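Probable ss-1,3-N-acetylglucosaminyltransferase (Staphylococcus aureus subsp. aureus N315, PDB 6H21) is a probable family 2 glycosyltransferase with a GT-A fold, joined to a linker domain of the TarS type. Local coordinates at residues A151-G156 with I215-E220; S181-N186 with I204-N209; Y274-L279 with K317-I322. All blocks are in the same frame, centred on the assembly; numbering follows the deposited sequence.

Contact 1: residues A151-G156 with I215-E220; sequences AIFEKG and IKTDYE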
loop_
_atom_site.group_PDB
_atom_site.type_symbol
_atom_site.label_atom_id
_atom_site.label_comp_id
_atom_site.label_asym_id
_atom_site.label_seq_id
_atom_site.Cartn_x
_atom_site.Cartn_y
_atom_site.Cartn_z
ATOM N N ALA C 151 26.561 -16.117 10.570
ATOM C CA ALA C 151 25.916 -17.276 9.944
ATOM C C ALA C 151 26.934 -18.178 9.227
ATOM O O ALA C 151 26.821 -19.386 9.291
ATOM C CB ALA C 151 24.836 -16.823 8.995
ATOM N N ILE C 152 27.904 -17.582 8.521
ATOM C CA ILE C 152 28.921 -18.330 7.790
ATOM C C ILE C 152 29.677 -19.278 8.731
ATOM O O ILE C 152 30.126 -20.336 8.285
ATOM C CB ILE C 152 29.889 -17.401 7.023
ATOM C CG1 ILE C 152 30.908 -18.201 6.211
ATOM C CG2 ILE C 152 30.581 -16.412 7.951
ATOM C CD1 ILE C 152 31.442 -17.483 4.996
ATOM N N PHE C 153 29.833 -18.914 10.011
ATOM C CA PHE C 153 30.650 -19.726 10.914
ATOM C C PHE C 153 29.808 -20.650 11.805
ATOM O O PHE C 153 30.379 -21.321 12.640
ATOM C CB PHE C 153 31.555 -18.835 11.763
ATOM C CG PHE C 153 32.366 -17.863 10.947
ATOM C CD1 PHE C 153 33.374 -18.311 10.105
ATOM C CD2 PHE C 153 32.096 -16.505 10.997
ATOM C CE1 PHE C 153 34.097 -17.410 9.339
ATOM C CE2 PHE C 153 32.833 -15.605 10.241
ATOM C CZ PHE C 153 33.830 -16.062 9.413
ATOM N N GLU C 154 28.485 -20.735 11.595
ATOM C CA GLU C 154 27.612 -21.438 12.562
ATOM C C GLU C 154 27.656 -22.968 12.371
ATOM O O GLU C 154 27.050 -23.685 13.152
ATOM C CB GLU C 154 26.175 -20.906 12.509
ATOM C CG GLU C 154 25.256 -21.707 11.595
ATOM C CD GLU C 154 24.065 -20.955 11.029
ATOM O OE1 GLU C 154 23.387 -20.262 11.816
ATOM O OE2 GLU C 154 23.825 -21.052 9.797
ATOM N N LYS C 155 28.367 -23.489 11.368
ATOM C CA LYS C 155 28.381 -24.955 11.143
ATOM C C LYS C 155 29.762 -25.546 11.445
ATOM O O LYS C 155 30.011 -26.711 11.142
ATOM C CB LYS C 155 27.949 -25.277 9.707
ATOM C CG LYS C 155 26.721 -24.515 9.230
ATOM C CD LYS C 155 26.029 -25.130 8.042
ATOM C CE LYS C 155 24.789 -24.352 7.645
ATOM N NZ LYS C 155 23.893 -25.146 6.767
ATOM N N GLY C 156 30.640 -24.759 12.071
ATOM C CA GLY C 156 32.013 -25.162 12.295
ATOM C C GLY C 156 32.795 -25.123 11.000
ATOM O O GLY C 156 32.427 -24.389 10.065
ATOM N N ILE C 215 36.109 -22.714 5.220
ATOM C CA ILE C 215 35.749 -21.920 6.388
ATOM C C ILE C 215 36.387 -22.572 7.611
ATOM O O ILE C 215 36.121 -23.752 7.901
ATOM C CB ILE C 215 34.217 -21.824 6.553
ATOM C CG1 ILE C 215 33.554 -21.121 5.361
ATOM C CG2 ILE C 215 33.851 -21.160 7.876
ATOM C CD1 ILE C 215 32.091 -21.439 5.198
ATOM N N LYS C 216 37.181 -21.775 8.339
ATOM C CA LYS C 216 37.949 -22.248 9.478
ATOM C C LYS C 216 37.499 -21.466 10.723
ATOM O O LYS C 216 37.442 -20.245 10.693
ATOM C CB LYS C 216 39.435 -22.125 9.112
ATOM C CG LYS C 216 40.414 -22.847 10.017
ATOM C CD LYS C 216 40.420 -24.347 9.875
ATOM C CE LYS C 216 41.704 -24.983 10.370
ATOM N NZ LYS C 216 41.718 -25.101 11.848
ATOM N N THR C 217 37.179 -22.185 11.808
ATOM C CA THR C 217 36.409 -21.637 12.938
ATOM C C THR C 217 37.025 -21.966 14.311
ATOM O O THR C 217 36.417 -21.653 15.338
ATOM C CB THR C 217 34.969 -22.170 12.900
ATOM O OG1 THR C 217 34.984 -23.587 13.093
ATOM C CG2 THR C 217 34.249 -21.854 11.608
ATOM N N ASP C 218 38.210 -22.586 14.347
ATOM C CA ASP C 218 38.779 -23.118 15.595
ATOM C C ASP C 218 39.107 -21.979 16.573
ATOM O O ASP C 218 38.937 -22.133 17.779
ATOM C CB ASP C 218 40.033 -23.953 15.330
ATOM C CG ASP C 218 39.754 -25.218 14.540
ATOM O OD1 ASP C 218 39.419 -25.098 13.337
ATOM O OD2 ASP C 218 39.864 -26.313 15.136
ATOM N N TYR C 219 39.578 -20.843 16.038
ATOM C CA TYR C 219 39.859 -19.634 16.829
ATOM C C TYR C 219 39.195 -18.431 16.157
ATOM O O TYR C 219 38.726 -18.522 15.015
ATOM C CB TYR C 219 41.367 -19.402 16.947
ATOM C CG TYR C 219 42.118 -20.553 17.565
ATOM C CD1 TYR C 219 42.529 -21.621 16.786
ATOM C CD2 TYR C 219 42.385 -20.600 18.925
ATOM C CE1 TYR C 219 43.194 -22.702 17.335
ATOM C CE2 TYR C 219 43.046 -21.679 19.495
ATOM C CZ TYR C 219 43.445 -22.735 18.694
ATOM O OH TYR C 219 44.101 -23.811 19.200
ATOM N N GLU C 220 39.151 -17.304 16.872
ATOM C CA GLU C 220 38.839 -16.032 16.234
ATOM C C GLU C 220 40.138 -15.514 15.600
ATOM O O GLU C 220 40.960 -14.883 16.268
ATOM C CB GLU C 220 38.229 -15.055 17.242
ATOM C CG GLU C 220 36.872 -15.495 17.785
ATOM C CD GLU C 220 36.206 -14.482 18.707
ATOM O OE1 GLU C 220 36.886 -13.551 19.171
ATOM O OE2 GLU C 220 35.005 -14.624 18.959
#
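Ile152 and Phe153 pack on Ile215 where a type I beta turn, Phe153 to Gly156, meets the end of strand 213-216 in the mixed sheet of the GT-A fold. The turn belongs to the long loop after strand 134-142, and Ile136 and Lys138 of that strand also touch Phe153.

The apolar part is shared between the two branches of Ile215. With CG1 beside the backbone N (chi1 -62°) and CG2 anti to it, the branches part: CD1 comes to 3.6 Å from CG1 of Ile152, and CG2 to 3.6 Å from CD1 of Phe153. The Phe153 ring is held from two further sides. CG2 of its neighbour Ile152 lies over one face, offset toward the rim, while Thr217 CG2 sits at the ring edge, 3.9 Å from CD1.

No hydrogen bond crosses between the segments, so Thr217 meets Gly156 by close packing alone. Its OG1 approaches Gly156 C at 3.4 Å and its CG2 approaches Gly156 O at 3.5 Å. The hydroxyl has its bond with OD1 of Asn157, the residue after Gly156. Gly156 has a positive phi of 73°, a value that glycine takes easily.

The charged part stays within 215-220. Lys216 and Asp218 form a salt bridge across the bend that follows the strand, and ND2 of Asn157 also bonds Asp218 OD1. Lys216 NZ reaches that same OD1 at 2.7 Å, arriving from above the carboxylate plane, 73° out of it.

Contact 2: residues S181-N186 with I204-N209; sequences SVIDKN and IEFLMN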
loop_
_atom_site.group_PDB
_atom_site.type_symbol
_atom_site.label_atom_id
_atom_site.label_comp_id
_atom_site.label_asym_id
_atom_site.label_seq_id
_atom_site.Cartn_x
_atom_site.Cartn_y
_atom_site.Cartn_z
ATOM N N SER C 181 46.873 -17.102 -7.826
ATOM C CA SER C 181 46.810 -17.453 -9.259
ATOM C C SER C 181 45.428 -17.109 -9.840
ATOM O O SER C 181 45.299 -16.740 -11.009
ATOM C CB SER C 181 47.171 -18.904 -9.466
ATOM O OG SER C 181 46.276 -19.749 -8.753
ATOM N N VAL C 182 44.379 -17.221 -9.019
ATOM C CA VAL C 182 43.017 -16.869 -9.428
ATOM C C VAL C 182 42.959 -15.358 -9.711
ATOM O O VAL C 182 42.366 -14.911 -10.711
ATOM C CB VAL C 182 41.995 -17.301 -8.355
ATOM C CG1 VAL C 182 40.598 -16.782 -8.656
ATOM C CG2 VAL C 182 41.975 -18.812 -8.151
ATOM N N ILE C 183 43.564 -14.573 -8.818
ATOM C CA ILE C 183 43.625 -13.124 -8.954
ATOM C C ILE C 183 44.425 -12.757 -10.221
ATOM O O ILE C 183 44.003 -11.875 -10.971
ATOM C CB ILE C 183 44.190 -12.486 -7.662
ATOM C CG1 ILE C 183 43.160 -12.529 -6.526
ATOM C CG2 ILE C 183 44.687 -11.065 -7.902
ATOM C CD1 ILE C 183 43.758 -12.338 -5.150
ATOM N N ASP C 184 45.547 -13.447 -10.468
ATOM C CA ASP C 184 46.467 -13.133 -11.601
ATOM C C ASP C 184 45.832 -13.499 -12.957
ATOM O O ASP C 184 45.739 -12.651 -13.861
ATOM C CB ASP C 184 47.812 -13.847 -11.461
ATOM C CG ASP C 184 48.616 -13.423 -10.245
ATOM O OD1 ASP C 184 48.308 -12.354 -9.679
ATOM O OD2 ASP C 184 49.539 -14.172 -9.862
ATOM N N LYS C 185 45.397 -14.758 -13.085
ATOM C CA LYS C 185 44.839 -15.310 -14.317
ATOM C C LYS C 185 43.615 -14.496 -14.757
ATOM O O LYS C 185 43.410 -14.296 -15.945
ATOM C CB LYS C 185 44.442 -16.777 -14.118
ATOM C CG LYS C 185 45.593 -17.759 -13.954
ATOM C CD LYS C 185 45.130 -19.132 -13.493
ATOM C CE LYS C 185 46.229 -20.173 -13.461
ATOM N NZ LYS C 185 45.705 -21.520 -13.796
ATOM N N ASN C 186 42.812 -14.034 -13.787
ATOM C CA ASN C 186 41.514 -13.403 -14.057
ATOM C C ASN C 186 41.630 -11.874 -14.022
ATOM O O ASN C 186 40.630 -11.188 -14.200
ATOM C CB ASN C 186 40.451 -13.924 -13.089
ATOM C CG ASN C 186 40.194 -15.402 -13.294
ATOM O OD1 ASN C 186 39.615 -15.786 -14.304
ATOM N ND2 ASN C 186 40.662 -16.244 -12.390
ATOM N N ILE C 204 33.202 -10.946 -4.736
ATOM C CA ILE C 204 32.260 -11.556 -5.684
ATOM C C ILE C 204 32.982 -11.966 -6.976
ATOM O O ILE C 204 32.750 -13.073 -7.468
ATOM C CB ILE C 204 31.074 -10.612 -5.980
ATOM C CG1 ILE C 204 30.198 -10.390 -4.743
ATOM C CG2 ILE C 204 30.279 -11.086 -7.197
ATOM C CD1 ILE C 204 29.065 -11.370 -4.570
ATOM N N GLU C 205 33.803 -11.067 -7.547
ATOM C CA GLU C 205 34.579 -11.376 -8.772
ATOM C C GLU C 205 35.428 -12.627 -8.512
ATOM O O GLU C 205 35.523 -13.511 -9.379
ATOM C CB GLU C 205 35.444 -10.193 -9.231
ATOM C CG GLU C 205 34.644 -9.069 -9.891
ATOM C CD GLU C 205 35.402 -7.891 -10.513
ATOM O OE1 GLU C 205 36.536 -7.596 -10.090
ATOM O OE2 GLU C 205 34.829 -7.238 -11.418
ATOM N N PHE C 206 36.021 -12.714 -7.310
ATOM C CA PHE C 206 36.841 -13.854 -6.951
ATOM C C PHE C 206 35.989 -15.124 -6.893
ATOM O O PHE C 206 36.376 -16.160 -7.457
ATOM C CB PHE C 206 37.549 -13.653 -5.613
ATOM C CG PHE C 206 38.614 -14.680 -5.344
ATOM C CD1 PHE C 206 38.298 -15.895 -4.758
ATOM C CD2 PHE C 206 39.930 -14.447 -5.709
ATOM C CE1 PHE C 206 39.282 -16.839 -4.516
ATOM C CE2 PHE C 206 40.913 -15.398 -5.473
ATOM C CZ PHE C 206 40.589 -16.594 -4.882
ATOM N N LEU C 207 34.860 -15.047 -6.181
ATOM C CA LEU C 207 33.934 -16.204 -5.981
ATOM C C LEU C 207 33.445 -16.761 -7.331
ATOM O O LEU C 207 33.336 -17.963 -7.501
ATOM C CB LEU C 207 32.735 -15.776 -5.117
ATOM C CG LEU C 207 33.019 -15.539 -3.635
ATOM C CD1 LEU C 207 31.820 -14.888 -2.959
ATOM C CD2 LEU C 207 33.390 -16.836 -2.932
ATOM N N MET C 208 33.153 -15.866 -8.280
ATOM C CA MET C 208 32.568 -16.206 -9.558
ATOM C C MET C 208 33.630 -16.813 -10.501
ATOM O O MET C 208 33.295 -17.363 -11.548
ATOM C CB MET C 208 31.955 -14.955 -10.200
ATOM C CG MET C 208 30.708 -14.407 -9.464
ATOM S SD MET C 208 29.410 -15.649 -9.234
ATOM C CE MET C 208 29.588 -16.079 -7.505
ATOM N N ASN C 209 34.903 -16.742 -10.113
ATOM C CA ASN C 209 36.002 -17.284 -10.902
ATOM C C ASN C 209 36.712 -18.402 -10.131
ATOM O O ASN C 209 37.762 -18.812 -10.518
ATOM C CB ASN C 209 36.967 -16.169 -11.292
ATOM C CG ASN C 209 36.375 -15.317 -12.387
ATOM O OD1 ASN C 209 36.316 -15.757 -13.535
ATOM N ND2 ASN C 209 35.876 -14.142 -12.039
#
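A helix-helix contact in the GT-A domain brings Val182 and Ile183 of helix 180-185 onto Phe206 of helix 198-207. Phe206 meets both aliphatic side chains. Its CG is anti to the backbone N (chi1 -168°), which carries the ring out to the other helix. Val182 CG1 lies over one face in a CH-pi contact, 3.9 Å from the ring centroid and displaced toward the rim, nearest to CE2. Ile183 comes in at the edge instead: its CG1 is in the ring plane, 3.8 Å from Phe206 CE2. Both aliphatic side chains run at about a right angle to that of Phe206.

Farther along, Asn186 and Asn209 lie alongside each other, pointing opposite ways, their amide planes 33° apart. The two OD1 atoms are 3.4 Å from each other, two acceptors with no bond between them. Each amide nitrogen is spent on a carbonyl of its own segment, four residues back: Asn186 ND2 gives a hydrogen bond to Val182 O at 2.7 Å, on a lone pair in the carbonyl plane, and Asn209 ND2 gives one to Glu205 O at 2.8 Å. These bonds fix which way round each amide sits. Val182 O also accepts the backbone hydrogen bond from Asn186 N.

Phe206 in turn meets Phe178 of strand 177-179 edge-to-face and touches Leu134 of strand 134-142, the layered packing of helices on a central sheet seen in alpha/beta folds such as GT-A.

Contact 3: residues Y274-L279 with K317-I322; sequences YTTRLL and KYVTQI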
loop_
_atom_site.group_PDB
_atom_site.type_symbol
_atom_site.label_atom_id
_atom_site.label_comp_id
_atom_site.label_asym_id
_atom_site.label_seq_id
_atom_site.Cartn_x
_atom_site.Cartn_y
_atom_site.Cartn_z
ATOM N N TYR C 274 21.701 -12.348 -3.906
ATOM C CA TYR C 274 22.432 -11.097 -3.680
ATOM C C TYR C 274 21.419 -9.960 -3.454
ATOM O O TYR C 274 21.620 -9.107 -2.581
ATOM C CB TYR C 274 23.430 -10.739 -4.794
ATOM C CG TYR C 274 24.167 -9.485 -4.416
ATOM C CD1 TYR C 274 25.218 -9.528 -3.517
ATOM C CD2 TYR C 274 23.697 -8.246 -4.801
ATOM C CE1 TYR C 274 25.837 -8.370 -3.066
ATOM C CE2 TYR C 274 24.278 -7.078 -4.325
ATOM C CZ TYR C 274 25.357 -7.134 -3.460
ATOM O OH TYR C 274 25.930 -5.978 -2.996
ATOM N N THR C 275 20.349 -9.944 -4.252
ATOM C CA THR C 275 19.305 -8.934 -4.116
ATOM C C THR C 275 18.750 -8.958 -2.681
ATOM O O THR C 275 18.547 -7.913 -2.080
ATOM C CB THR C 275 18.209 -9.100 -5.180
ATOM O OG1 THR C 275 18.769 -8.920 -6.486
ATOM C CG2 THR C 275 17.085 -8.106 -4.974
ATOM N N THR C 276 18.510 -10.158 -2.144
ATOM C CA THR C 276 18.039 -10.338 -0.776
ATOM C C THR C 276 19.033 -9.702 0.201
ATOM O O THR C 276 18.649 -8.925 1.067
ATOM C CB THR C 276 17.794 -11.816 -0.438
ATOM O OG1 THR C 276 16.860 -12.348 -1.379
ATOM C CG2 THR C 276 17.271 -12.034 0.968
ATOM N N ARG C 277 20.317 -10.031 0.045
ATOM C CA ARG C 277 21.365 -9.454 0.880
ATOM C C ARG C 277 21.334 -7.918 0.788
ATOM O O ARG C 277 21.483 -7.230 1.807
ATOM C CB ARG C 277 22.736 -10.011 0.476
ATOM C CG ARG C 277 23.907 -9.397 1.231
ATOM C CD ARG C 277 24.579 -8.295 0.444
ATOM N NE ARG C 277 25.265 -7.379 1.351
ATOM C CZ ARG C 277 25.382 -6.070 1.153
ATOM N NH1 ARG C 277 25.908 -5.321 2.111
ATOM N NH2 ARG C 277 24.956 -5.517 0.020
ATOM N N LEU C 278 21.162 -7.384 -0.421
ATOM C CA LEU C 278 21.179 -5.940 -0.647
ATOM C C LEU C 278 20.009 -5.252 0.085
ATOM O O LEU C 278 20.157 -4.203 0.734
ATOM C CB LEU C 278 21.122 -5.693 -2.157
ATOM C CG LEU C 278 21.139 -4.239 -2.596
ATOM C CD1 LEU C 278 22.439 -3.580 -2.198
ATOM C CD2 LEU C 278 20.932 -4.120 -4.094
ATOM N N LEU C 279 18.825 -5.839 -0.035
ATOM C CA LEU C 279 17.630 -5.322 0.635
ATOM C C LEU C 279 17.758 -5.428 2.160
ATOM O O LEU C 279 17.220 -4.581 2.858
ATOM C CB LEU C 279 16.409 -6.091 0.122
ATOM C CG LEU C 279 16.007 -5.742 -1.309
ATOM C CD1 LEU C 279 14.890 -6.644 -1.793
ATOM C CD2 LEU C 279 15.594 -4.278 -1.415
ATOM N N LYS C 317 12.152 -14.415 -8.301
ATOM C CA LYS C 317 11.533 -15.526 -7.591
ATOM C C LYS C 317 12.482 -16.097 -6.533
ATOM O O LYS C 317 12.037 -16.819 -5.671
ATOM C CB LYS C 317 11.108 -16.638 -8.554
ATOM C CG LYS C 317 12.213 -17.341 -9.335
ATOM C CD LYS C 317 11.633 -18.394 -10.267
ATOM C CE LYS C 317 12.633 -19.022 -11.204
ATOM N NZ LYS C 317 12.973 -18.100 -12.315
ATOM N N TYR C 318 13.783 -15.778 -6.604
ATOM C CA TYR C 318 14.733 -16.292 -5.641
ATOM C C TYR C 318 14.915 -15.328 -4.463
ATOM O O TYR C 318 15.650 -15.627 -3.565
ATOM C CB TYR C 318 16.059 -16.605 -6.337
ATOM C CG TYR C 318 15.945 -17.755 -7.299
ATOM C CD1 TYR C 318 15.766 -19.051 -6.839
ATOM C CD2 TYR C 318 15.971 -17.543 -8.668
ATOM C CE1 TYR C 318 15.647 -20.121 -7.715
ATOM C CE2 TYR C 318 15.848 -18.598 -9.556
ATOM C CZ TYR C 318 15.682 -19.890 -9.080
ATOM O OH TYR C 318 15.577 -20.930 -9.957
ATOM N N VAL C 319 14.224 -14.190 -4.460
ATOM C CA VAL C 319 14.342 -13.219 -3.378
ATOM C C VAL C 319 13.402 -13.652 -2.247
ATOM O O VAL C 319 12.286 -14.094 -2.528
ATOM C CB VAL C 319 13.980 -11.817 -3.895
ATOM C CG1 VAL C 319 13.868 -10.802 -2.778
ATOM C CG2 VAL C 319 14.949 -11.367 -4.975
ATOM N N THR C 320 13.828 -13.500 -0.987
ATOM C CA THR C 320 12.970 -13.833 0.133
ATOM C C THR C 320 11.632 -13.082 -0.016
ATOM O O THR C 320 11.605 -11.884 -0.260
ATOM C CB THR C 320 13.694 -13.602 1.465
ATOM O OG1 THR C 320 14.898 -14.373 1.412
ATOM C CG2 THR C 320 12.884 -14.060 2.664
ATOM N N GLN C 321 10.520 -13.807 0.142
ATOM C CA GLN C 321 9.250 -13.324 -0.410
ATOM C C GLN C 321 8.699 -12.133 0.391
ATOM O O GLN C 321 7.973 -11.358 -0.176
ATOM C CB GLN C 321 8.215 -14.444 -0.582
ATOM C CG GLN C 321 8.304 -15.152 -1.939
ATOM C CD GLN C 321 8.558 -14.262 -3.146
ATOM O OE1 GLN C 321 7.647 -13.622 -3.674
ATOM N NE2 GLN C 321 9.802 -14.210 -3.613
ATOM N N ILE C 322 9.072 -11.954 1.657
ATOM C CA ILE C 322 8.661 -10.740 2.365
ATOM C C ILE C 322 9.081 -9.487 1.574
ATOM O O ILE C 322 8.506 -8.435 1.782
ATOM C CB ILE C 322 9.203 -10.655 3.806
ATOM C CG1 ILE C 322 10.722 -10.798 3.863
ATOM C CG2 ILE C 322 8.507 -11.645 4.715
ATOM C CD1 ILE C 322 11.318 -10.405 5.199
#
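Thr276 has OG1 beside its backbone N (chi1 -57°) and CG2 anti to it, which turns both branches to the loop at Val319 and Thr320. Val319 in turn has CG1 anti to its own N (chi1 171°) and spreads its methyls between Thr275 and Thr276. OG1 of Thr276 accepts a hydrogen bond from Thr320 N, 3.3 Å long with an N-H...O angle of 156°. The same hydroxyl donates a hydrogen bond to Gly272 O, one turn earlier, so it ties the helix backbone to the loop backbone. Beside this bond, Thr276 CG2 rests 3.4 Å from OG1 of Thr320, the two side chains crossing at about a right angle.

Both segments belong to the helical TarS-type linker domain, where the loop between helices 294-308 and 324-332 passes along helix 264-281. Val319 makes the apolar contacts. Its CG2 meets Thr275 CG2 at 3.9 Å, its CG1 comes to 3.6 Å from Thr276 OG1, and Leu279 CD1 stands more loosely at 4.4 Å from CG1. Leu327 of helix 324-332 touches both Val319 and Thr275. The hydroxyl of Thr275 is used for bonds to Tyr252 OH and Ala271 O.

In the fold
Contacts 1 and 2 both belong to the GT-A part of the chain, and contact 3 to the linker domain. Helix 198-207 of contact 2 leads directly into strand 213-216 of contact 1; their centres are 23 Å apart and their nearest atoms about 8 Å. In contact 1 the Phe153 side chain is about 12 Å from the bound uridine-diphosphate-N-acetylglucosamine. Contact 3, centred 24 Å from contact 1 and 25 Å from contact 2, comes within about 4 Å of contact 2 at the nearest atoms without touching. Helix 198-207 bridges the two parts, since its Gln200 bonds the Tyr274 hydroxyl and its Ile204 touches Ala254 of helix 242-256.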